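Local structure of aminotransferase (Neisseria meningitidis Z2491, 3JTX) at residues Q22-P27 with L345-A350; E70-C75 with I94-G99; A76-R81 with A288-E293. The protein probably catalyses pyridoxal-phosphate-dependent transfer of amino groups between amino acids and 2-oxo acids, as a class I and II aminotransferase. All coordinates share one frame; numbering follows the deposited sequence.

Contact 1: residues Q22-P27 with L345-A350; sequences QGISAP and LWQKAA
The methyl group of A26 sits over the indole of W346, and this one bump, with the hollow that receives it, sets the shape of the contact. A26 CB lies 3.7 Å from the centroid of the six-membered ring of W346, a CH-pi contact over one face, set a little toward the rim. A26 CB also meets A350 CB at 3.7 Å, roughly at right angles to its approach to the ring, so the methyl sits in a corner formed by the indole and A350, where the chain turns to positive phi. The indole is in position because its CG stands anti to the backbone N (chi1 174°), which lays the ring along the incoming loop. Its polar edge is used as well: W346 NE1 donates to I24 O at 3.0 Å with an N-H...O angle of 151°. That oxygen lies in the plane of the indole, but the donor approaches from well above the carbonyl plane, about 50° out of it, so the bond does not follow a lone pair. A second bump is I24 CG2, which enters the angle between two side chains, 3.6 Å from Q347 CB and 3.9 Å from W346 CD1. P27 closes the far end, its ring lying against the carbonyls of Q347 and K348, with P27 CG 3.3 Å from Q347 O. A26 CA adds a C-H...O contact to W346 O, which also accepts the backbone bond from A350 N. In the fold, this is surface packing that joins the loop after helix 13-20 to helix 338-349, consistent with the small domain built by both chain ends in class I and II aminotransferases. Just beyond, A350 pairs with V33 where strands 33-34 and 351-352 run parallel, while L345 faces helix 381-394.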
loop_
_atom_site.group_PDB
_atom_site.type_symbol
_atom_site.label_atom_id
_atom_site.label_comp_id
_atom_site.label_asym_id
_atom_site.label_seq_id
_atom_site.Cartn_x
_atom_site.Cartn_y
_atom_site.Cartn_z
ATOM N N GLN A 22 -19.181 23.114 -17.842
ATOM C CA GLN A 22 -20.312 23.562 -16.999
ATOM C C GLN A 22 -21.447 24.117 -17.809
ATOM O O GLN A 22 -21.290 25.120 -18.491
ATOM C CB GLN A 22 -19.867 24.617 -15.965
ATOM N N GLY A 23 -22.588 23.448 -17.735
ATOM C CA GLY A 23 -23.791 23.902 -18.422
ATOM C C GLY A 23 -23.753 23.767 -19.938
ATOM O O GLY A 23 -24.483 24.476 -20.649
ATOM N N ILE A 24 -22.896 22.885 -20.441
ATOM C CA ILE A 24 -22.924 22.514 -21.853
ATOM C C ILE A 24 -23.368 21.062 -21.851
ATOM O O ILE A 24 -22.737 20.203 -21.220
ATOM C CB ILE A 24 -21.545 22.636 -22.544
ATOM C CG1 ILE A 24 -20.975 24.065 -22.444
ATOM C CG2 ILE A 24 -21.646 22.223 -24.000
ATOM C CD1 ILE A 24 -19.398 24.129 -22.544
ATOM N N SER A 25 -24.484 20.796 -22.519
ATOM C CA SER A 25 -25.007 19.431 -22.605
ATOM C C SER A 25 -24.618 18.809 -23.941
ATOM O O SER A 25 -24.458 19.510 -24.949
ATOM C CB SER A 25 -26.531 19.408 -22.407
ATOM O OG SER A 25 -26.841 19.023 -21.072
ATOM N N ALA A 26 -24.418 17.498 -23.923
ATOM C CA ALA A 26 -24.188 16.734 -25.145
ATOM C C ALA A 26 -25.553 16.553 -25.822
ATOM O O ALA A 26 -26.583 16.578 -25.144
ATOM C CB ALA A 26 -23.599 15.383 -24.805
ATOM N N PRO A 27 -25.566 16.341 -27.143
ATOM C CA PRO A 27 -26.856 16.191 -27.825
ATOM C C PRO A 27 -27.719 15.058 -27.274
ATOM O O PRO A 27 -27.208 14.053 -26.817
ATOM C CB PRO A 27 -26.452 15.902 -29.278
ATOM C CG PRO A 27 -25.037 16.426 -29.390
ATOM C CD PRO A 27 -24.434 16.135 -28.065
ATOM N N LEU A 345 -16.331 19.373 -29.212
ATOM C CA LEU A 345 -16.525 17.934 -29.410
ATOM C C LEU A 345 -17.619 17.385 -28.507
ATOM O O LEU A 345 -18.362 16.483 -28.907
ATOM C CB LEU A 345 -15.225 17.155 -29.172
ATOM C CG LEU A 345 -14.086 17.360 -30.184
ATOM C CD1 LEU A 345 -13.071 16.218 -30.048
ATOM C CD2 LEU A 345 -14.571 17.491 -31.586
ATOM N N TRP A 346 -17.696 17.920 -27.284
ATOM C CA TRP A 346 -18.719 17.503 -26.325
ATOM C C TRP A 346 -20.097 17.987 -26.740
ATOM O O TRP A 346 -21.047 17.193 -26.787
ATOM C CB TRP A 346 -18.374 17.994 -24.915
ATOM C CG TRP A 346 -19.443 17.725 -23.925
ATOM C CD1 TRP A 346 -20.234 18.655 -23.297
ATOM C CD2 TRP A 346 -19.858 16.452 -23.437
ATOM N NE1 TRP A 346 -21.102 18.029 -22.441
ATOM C CE2 TRP A 346 -20.889 16.680 -22.498
ATOM C CE3 TRP A 346 -19.456 15.136 -23.698
ATOM C CZ2 TRP A 346 -21.541 15.641 -21.835
ATOM C CZ3 TRP A 346 -20.092 14.103 -23.027
ATOM C CH2 TRP A 346 -21.133 14.362 -22.108
ATOM N N GLN A 347 -20.204 19.279 -27.053
ATOM C CA GLN A 347 -21.486 19.876 -27.405
ATOM C C GLN A 347 -22.037 19.317 -28.712
ATOM O O GLN A 347 -23.247 19.162 -28.846
ATOM C CB GLN A 347 -21.375 21.405 -27.521
ATOM C CG GLN A 347 -22.729 22.106 -27.801
ATOM C CD GLN A 347 -22.585 23.601 -28.064
ATOM O OE1 GLN A 347 -21.485 24.149 -28.015
ATOM N NE2 GLN A 347 -23.696 24.262 -28.340
ATOM N N LYS A 348 -21.163 19.040 -29.680
ATOM C CA LYS A 348 -21.621 18.609 -31.010
ATOM C C LYS A 348 -21.715 17.090 -31.176
ATOM O O LYS A 348 -22.495 16.627 -31.992
ATOM C CB LYS A 348 -20.707 19.140 -32.110
ATOM C CG LYS A 348 -20.566 20.647 -32.175
ATOM C CD LYS A 348 -21.773 21.318 -32.770
ATOM C CE LYS A 348 -21.600 22.840 -32.827
ATOM N NZ LYS A 348 -20.235 23.306 -33.272
ATOM N N ALA A 349 -20.908 16.323 -30.442
ATOM C CA ALA A 349 -20.780 14.870 -30.704
ATOM C C ALA A 349 -20.741 13.984 -29.465
ATOM O O ALA A 349 -20.586 12.762 -29.576
ATOM C CB ALA A 349 -19.549 14.614 -31.560
ATOM N N ALA A 350 -20.886 14.586 -28.285
ATOM C CA ALA A 350 -20.755 13.876 -27.021
ATOM C C ALA A 350 -19.390 13.229 -26.868
ATOM O O ALA A 350 -19.254 12.259 -26.132
ATOM C CB ALA A 350 -21.893 12.811 -26.851
#

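Contact 2: residues E70-C75 with I94-G99; sequences ELRQAC and ILPVLG
R72, whose methylenes pass over I94 O and the P96 ring, carries a guanidinium gripped at all three nitrogens: NE bonds to A66 O, NH2 to G67 O and NH1 to A90 O. It ties the residues just before helix 69-82 to the loop leading into strand 94-97, at the edge of the mixed seven-stranded sheet of a fold type I pyridoxal-phosphate enzyme. The helix lies across this edge strand, the axes of 70-75 and 94-97 being 8.4 Å apart at an angle of 106°. Such a steep crossing limits the meeting to a short length of each element, and on the strand the work falls to the alternate residues I94 and P96, which direct their side chains at the helix.

No hydrogen bond joins the two segments, and the fit is made by aliphatic groups set against one another and against backbone carbonyls. R72 bends at chi3 (-86°), which turns the guanidinium toward its carbonyl partners and leaves the methylenes to do the packing. Its CD comes within 3.2 Å of I94 O, while R72 CG lies 4.1 Å from P96 CD. The preceding residue, L71, has CG anti to the backbone N (chi1 172°), a torsion that carries CD2 to the ring of P96, with L71 CD2 to P96 CB at 3.7 Å. The same leucine meets I287 of helix 280-291, so it fills the seam where that helix joins.

C75 continues the row one turn further along the helix and also touches F256 of the adjacent strand 255-259. I94 answers it with two methyls: I94 CG2 is 3.9 Å from C75 CB, and I94 CD1 reaches the helix backbone, ending 3.5 Å from R72 O.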
loop_
_atom_site.group_PDB
_atom_site.type_symbol
_atom_site.label_atom_id
_atom_site.label_comp_id
_atom_site.label_asym_id
_atom_site.label_seq_id
_atom_site.Cartn_x
_atom_site.Cartn_y
_atom_site.Cartn_z
ATOM N N GLU A 70 10.144 -17.104 -6.653
ATOM C CA GLU A 70 9.654 -17.407 -7.997
ATOM C C GLU A 70 8.953 -16.215 -8.675
ATOM O O GLU A 70 8.963 -16.120 -9.894
ATOM C CB GLU A 70 8.787 -18.694 -8.022
ATOM C CG GLU A 70 7.582 -18.715 -7.087
ATOM C CD GLU A 70 7.860 -19.374 -5.729
ATOM O OE1 GLU A 70 8.919 -19.099 -5.111
ATOM O OE2 GLU A 70 7.011 -20.181 -5.282
ATOM N N LEU A 71 8.385 -15.280 -7.912
ATOM C CA LEU A 71 7.880 -14.047 -8.539
ATOM C C LEU A 71 9.029 -13.143 -8.990
ATOM O O LEU A 71 9.000 -12.614 -10.100
ATOM C CB LEU A 71 6.925 -13.272 -7.620
ATOM C CG LEU A 71 6.492 -11.877 -8.097
ATOM C CD1 LEU A 71 5.826 -11.972 -9.477
ATOM C CD2 LEU A 71 5.565 -11.226 -7.057
ATOM N N ARG A 72 10.037 -12.940 -8.139
ATOM C CA ARG A 72 11.161 -12.091 -8.542
ATOM C C ARG A 72 11.882 -12.692 -9.764
ATOM O O ARG A 72 12.336 -11.964 -10.662
ATOM C CB ARG A 72 12.103 -11.818 -7.368
ATOM C CG ARG A 72 11.511 -10.795 -6.384
ATOM C CD ARG A 72 12.387 -10.506 -5.188
ATOM N NE ARG A 72 12.142 -11.492 -4.138
ATOM C CZ ARG A 72 12.949 -12.498 -3.820
ATOM N NH1 ARG A 72 14.090 -12.681 -4.445
ATOM N NH2 ARG A 72 12.607 -13.314 -2.854
ATOM N N GLN A 73 11.941 -14.019 -9.826
ATOM C CA GLN A 73 12.575 -14.708 -10.946
ATOM C C GLN A 73 11.754 -14.599 -12.228
ATOM O O GLN A 73 12.327 -14.475 -13.328
ATOM C CB GLN A 73 12.889 -16.179 -10.593
ATOM C CG GLN A 73 13.748 -16.879 -11.624
ATOM C CD GLN A 73 15.107 -16.213 -11.804
ATOM O OE1 GLN A 73 15.784 -15.907 -10.827
ATOM N NE2 GLN A 73 15.509 -15.995 -13.053
ATOM N N ALA A 74 10.423 -14.633 -12.104
ATOM C CA ALA A 74 9.544 -14.409 -13.260
ATOM C C ALA A 74 9.772 -13.005 -13.839
ATOM O O ALA A 74 9.802 -12.815 -15.059
ATOM C CB ALA A 74 8.087 -14.581 -12.873
ATOM N N CYS A 75 9.936 -12.024 -12.958
ATOM C CA CYS A 75 10.250 -10.670 -13.396
ATOM C C CYS A 75 11.609 -10.611 -14.089
ATOM O O CYS A 75 11.732 -9.989 -15.149
ATOM C CB CYS A 75 10.199 -9.692 -12.230
ATOM S SG CYS A 75 8.559 -9.563 -11.514
ATOM N N ILE A 94 15.356 -6.662 -7.767
ATOM C CA ILE A 94 13.932 -6.638 -8.077
ATOM C C ILE A 94 13.082 -6.703 -6.802
ATOM O O ILE A 94 13.287 -7.568 -5.962
ATOM C CB ILE A 94 13.550 -7.840 -8.970
ATOM C CG1 ILE A 94 14.397 -7.844 -10.241
ATOM C CG2 ILE A 94 12.035 -7.827 -9.285
ATOM C CD1 ILE A 94 14.055 -8.921 -11.254
ATOM N N LEU A 95 12.125 -5.789 -6.651
ATOM C CA LEU A 95 11.077 -5.936 -5.609
ATOM C C LEU A 95 9.703 -5.898 -6.256
ATOM O O LEU A 95 9.428 -5.029 -7.088
ATOM C CB LEU A 95 11.138 -4.820 -4.550
ATOM C CG LEU A 95 12.340 -4.783 -3.605
ATOM C CD1 LEU A 95 12.262 -3.536 -2.654
ATOM C CD2 LEU A 95 12.457 -6.131 -2.820
ATOM N N PRO A 96 8.817 -6.827 -5.865
ATOM C CA PRO A 96 7.435 -6.633 -6.306
ATOM C C PRO A 96 6.756 -5.455 -5.600
ATOM O O PRO A 96 7.056 -5.149 -4.426
ATOM C CB PRO A 96 6.761 -7.955 -5.927
ATOM C CG PRO A 96 7.584 -8.510 -4.820
ATOM C CD PRO A 96 8.966 -7.950 -4.923
ATOM N N VAL A 97 5.819 -4.813 -6.291
ATOM C CA VAL A 97 5.090 -3.683 -5.719
ATOM C C VAL A 97 3.594 -3.802 -6.022
ATOM O O VAL A 97 3.200 -4.453 -6.983
ATOM C CB VAL A 97 5.630 -2.342 -6.253
ATOM C CG1 VAL A 97 7.109 -2.145 -5.847
ATOM C CG2 VAL A 97 5.464 -2.248 -7.781
ATOM N N LEU A 98 2.765 -3.166 -5.204
ATOM C CA LEU A 98 1.307 -3.323 -5.291
ATOM C C LEU A 98 0.724 -2.267 -6.238
ATOM O O LEU A 98 -0.077 -1.405 -5.828
ATOM C CB LEU A 98 0.667 -3.249 -3.894
ATOM C CG LEU A 98 1.359 -4.132 -2.826
ATOM C CD1 LEU A 98 0.592 -4.093 -1.495
ATOM C CD2 LEU A 98 1.518 -5.590 -3.326
ATOM N N GLY A 99 1.163 -2.340 -7.490
ATOM C CA GLY A 99 0.940 -1.276 -8.466
ATOM C C GLY A 99 2.048 -0.250 -8.393
ATOM O O GLY A 99 2.645 -0.038 -7.324
#

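Contact 3: residues A76-R81 with A288-E293; sequences ANWLKR and AAWDDE
W290, the first residue of 288-293 to meet the other helix, presents the edge of its indole to the face of W78. The pair is edge-to-face but well short of perpendicular: the six-membered rings are 4.8 Å apart between centroids and their planes stand at 54°. W290 CZ3 lies over the centre of the W78 ring, and W290 CE3 comes to 3.7 Å from W78 CD2. The backbone of W290 takes part too, since its O receives a weak hydrogen bond from R81 NH2, 2.8 Å long but bent to 125°.

D291 works through water. Its OD1 accepts from one molecule that N77 ND2 in turn donates to, and a second water lies between R81 NH1 and D291 OD1, making two bridges across the exposed side.

E293 comes back to the contact. Its chain is bent at chi2 (-59°), which brings OE2 to the edge of the W78 ring, in plane and 3.2 Å from W78 CD1. The same OE2 forms a long, weak salt bridge of 3.4 Å with R81 NH2, while its stronger partner is R246. OE1 is joined to W78 NE1 through a water.

An edge-to-face tryptophan pair, flanked by the R81-E293 salt bridge, thus joins helix 69-82 to the end of helix 280-291, beside R246, which follows the cofactor lysine. Around it, A289 packs on helix 46-54, W290 reaches T241 of strand 237-242 and F256, and A76 and L79 rest on strand 94-97.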
loop_
_atom_site.group_PDB
_atom_site.type_symbol
_atom_site.label_atom_id
_atom_site.label_comp_id
_atom_site.label_asym_id
_atom_site.label_seq_id
_atom_site.Cartn_x
_atom_site.Cartn_y
_atom_site.Cartn_z
ATOM N N ALA A 76 12.612 -11.249 -13.492
ATOM C CA ALA A 76 13.971 -11.325 -14.074
ATOM C C ALA A 76 13.956 -12.000 -15.446
ATOM O O ALA A 76 14.606 -11.533 -16.393
ATOM C CB ALA A 76 14.911 -12.050 -13.135
ATOM N N ASN A 77 13.215 -13.104 -15.550
ATOM C CA ASN A 77 13.077 -13.823 -16.809
ATOM C C ASN A 77 12.387 -12.981 -17.881
ATOM O O ASN A 77 12.827 -12.962 -19.028
ATOM C CB ASN A 77 12.304 -15.124 -16.618
ATOM C CG ASN A 77 13.068 -16.156 -15.799
ATOM O OD1 ASN A 77 14.283 -16.061 -15.635
ATOM N ND2 ASN A 77 12.346 -17.140 -15.267
ATOM N N TRP A 78 11.312 -12.292 -17.501
ATOM C CA TRP A 78 10.621 -11.373 -18.405
ATOM C C TRP A 78 11.543 -10.265 -18.941
ATOM O O TRP A 78 11.555 -9.991 -20.147
ATOM C CB TRP A 78 9.401 -10.726 -17.735
ATOM C CG TRP A 78 8.715 -9.774 -18.662
ATOM C CD1 TRP A 78 7.877 -10.094 -19.699
ATOM C CD2 TRP A 78 8.841 -8.349 -18.674
ATOM N NE1 TRP A 78 7.469 -8.956 -20.340
ATOM C CE2 TRP A 78 8.044 -7.869 -19.732
ATOM C CE3 TRP A 78 9.542 -7.436 -17.888
ATOM C CZ2 TRP A 78 7.935 -6.505 -20.032
ATOM C CZ3 TRP A 78 9.424 -6.080 -18.174
ATOM C CH2 TRP A 78 8.628 -5.630 -19.239
ATOM N N LEU A 79 12.319 -9.653 -18.048
ATOM C CA LEU A 79 13.272 -8.600 -18.432
ATOM C C LEU A 79 14.296 -9.096 -19.467
ATOM O O LEU A 79 14.651 -8.373 -20.394
ATOM C CB LEU A 79 14.024 -8.067 -17.201
ATOM C CG LEU A 79 13.233 -7.176 -16.226
ATOM C CD1 LEU A 79 13.985 -7.042 -14.914
ATOM C CD2 LEU A 79 12.934 -5.780 -16.808
ATOM N N LYS A 80 14.801 -10.309 -19.266
ATOM C CA LYS A 80 15.774 -10.891 -20.190
ATOM C C LYS A 80 15.167 -11.116 -21.571
ATOM O O LYS A 80 15.831 -10.865 -22.592
ATOM C CB LYS A 80 16.333 -12.212 -19.652
ATOM C CG LYS A 80 17.573 -12.656 -20.414
ATOM C CD LYS A 80 18.289 -13.844 -19.768
ATOM C CE LYS A 80 19.502 -14.233 -20.607
ATOM N NZ LYS A 80 20.059 -15.560 -20.204
ATOM N N ARG A 81 13.923 -11.601 -21.602
ATOM C CA ARG A 81 13.205 -11.789 -22.864
ATOM C C ARG A 81 12.909 -10.466 -23.548
ATOM O O ARG A 81 13.022 -10.345 -24.763
ATOM C CB ARG A 81 11.887 -12.531 -22.634
ATOM C CG ARG A 81 12.054 -14.012 -22.272
ATOM C CD ARG A 81 10.760 -14.806 -22.490
ATOM N NE ARG A 81 9.572 -14.178 -21.913
ATOM C CZ ARG A 81 9.229 -14.235 -20.627
ATOM N NH1 ARG A 81 9.991 -14.892 -19.755
ATOM N NH2 ARG A 81 8.120 -13.638 -20.208
ATOM N N ALA A 288 2.050 -15.942 -13.484
ATOM C CA ALA A 288 1.335 -16.373 -14.689
ATOM C C ALA A 288 1.303 -15.275 -15.752
ATOM O O ALA A 288 1.481 -15.559 -16.942
ATOM C CB ALA A 288 -0.095 -16.817 -14.345
ATOM N N ALA A 289 1.073 -14.038 -15.319
ATOM C CA ALA A 289 1.030 -12.882 -16.213
ATOM C C ALA A 289 2.374 -12.571 -16.870
ATOM O O ALA A 289 2.449 -12.444 -18.083
ATOM C CB ALA A 289 0.513 -11.632 -15.454
ATOM N N TRP A 290 3.428 -12.430 -16.072
ATOM C CA TRP A 290 4.752 -12.136 -16.604
ATOM C C TRP A 290 5.290 -13.268 -17.480
ATOM O O TRP A 290 6.011 -12.998 -18.439
ATOM C CB TRP A 290 5.755 -11.785 -15.494
ATOM C CG TRP A 290 5.486 -10.471 -14.782
ATOM C CD1 TRP A 290 5.122 -10.313 -13.486
ATOM C CD2 TRP A 290 5.546 -9.146 -15.341
ATOM N NE1 TRP A 290 4.956 -8.981 -13.193
ATOM C CE2 TRP A 290 5.210 -8.245 -14.315
ATOM C CE3 TRP A 290 5.844 -8.641 -16.607
ATOM C CZ2 TRP A 290 5.162 -6.869 -14.510
ATOM C CZ3 TRP A 290 5.806 -7.260 -16.797
ATOM C CH2 TRP A 290 5.472 -6.393 -15.748
ATOM N N ASP A 291 4.940 -14.515 -17.158
ATOM C CA ASP A 291 5.377 -15.688 -17.922
ATOM C C ASP A 291 4.706 -15.819 -19.293
ATOM O O ASP A 291 5.261 -16.454 -20.180
ATOM C CB ASP A 291 5.105 -17.001 -17.138
ATOM C CG ASP A 291 6.141 -17.288 -16.062
ATOM O OD1 ASP A 291 7.187 -16.606 -15.980
ATOM O OD2 ASP A 291 5.911 -18.219 -15.273
ATOM N N ASP A 292 3.508 -15.276 -19.458
ATOM C CA ASP A 292 2.757 -15.430 -20.703
ATOM C C ASP A 292 2.857 -14.199 -21.594
ATOM O O ASP A 292 2.681 -13.071 -21.127
ATOM C CB ASP A 292 1.289 -15.675 -20.416
ATOM C CG ASP A 292 0.496 -15.933 -21.674
ATOM O OD1 ASP A 292 0.811 -16.921 -22.347
ATOM O OD2 ASP A 292 -0.413 -15.144 -22.011
ATOM N N GLU A 293 3.113 -14.416 -22.881
ATOM C CA GLU A 293 3.104 -13.325 -23.845
ATOM C C GLU A 293 1.911 -13.347 -24.800
ATOM O O GLU A 293 1.634 -12.327 -25.432
ATOM C CB GLU A 293 4.406 -13.273 -24.638
ATOM C CG GLU A 293 5.631 -12.948 -23.812
ATOM C CD GLU A 293 5.566 -11.601 -23.085
ATOM O OE1 GLU A 293 5.017 -10.616 -23.624
ATOM O OE2 GLU A 293 6.094 -11.528 -21.959
HETATM O O HOH W 1 9.532 -17.597 -14.772
HETATM O O HOH W 2 5.452 -8.319 -22.432
HETATM O O HOH W 3 8.753 -14.572 -16.997
#

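Overall arrangement
Contacts 2 and 3 are adjoining contacts of one helix, 69-82, the first with strand 94-97 and the second with the end of helix 280-291; their centres lie 11 Å apart. I94 CD1 of contact 2 packs 3.5 Å from A76 N of contact 3, and C75 SG comes within 4.0 Å of W290 NE1. Contact 3 is linked to the cofactor site through R246, the partner of E293, which directly follows K245, the lysine that carries the pyridoxal phosphate. Contact 1 lies on the opposite side of the chain's centre, about 45 and 44 Å from contacts 2 and 3 between centres. Its segments flank the others in sequence, but no atom comes nearer to either than about 30 Å.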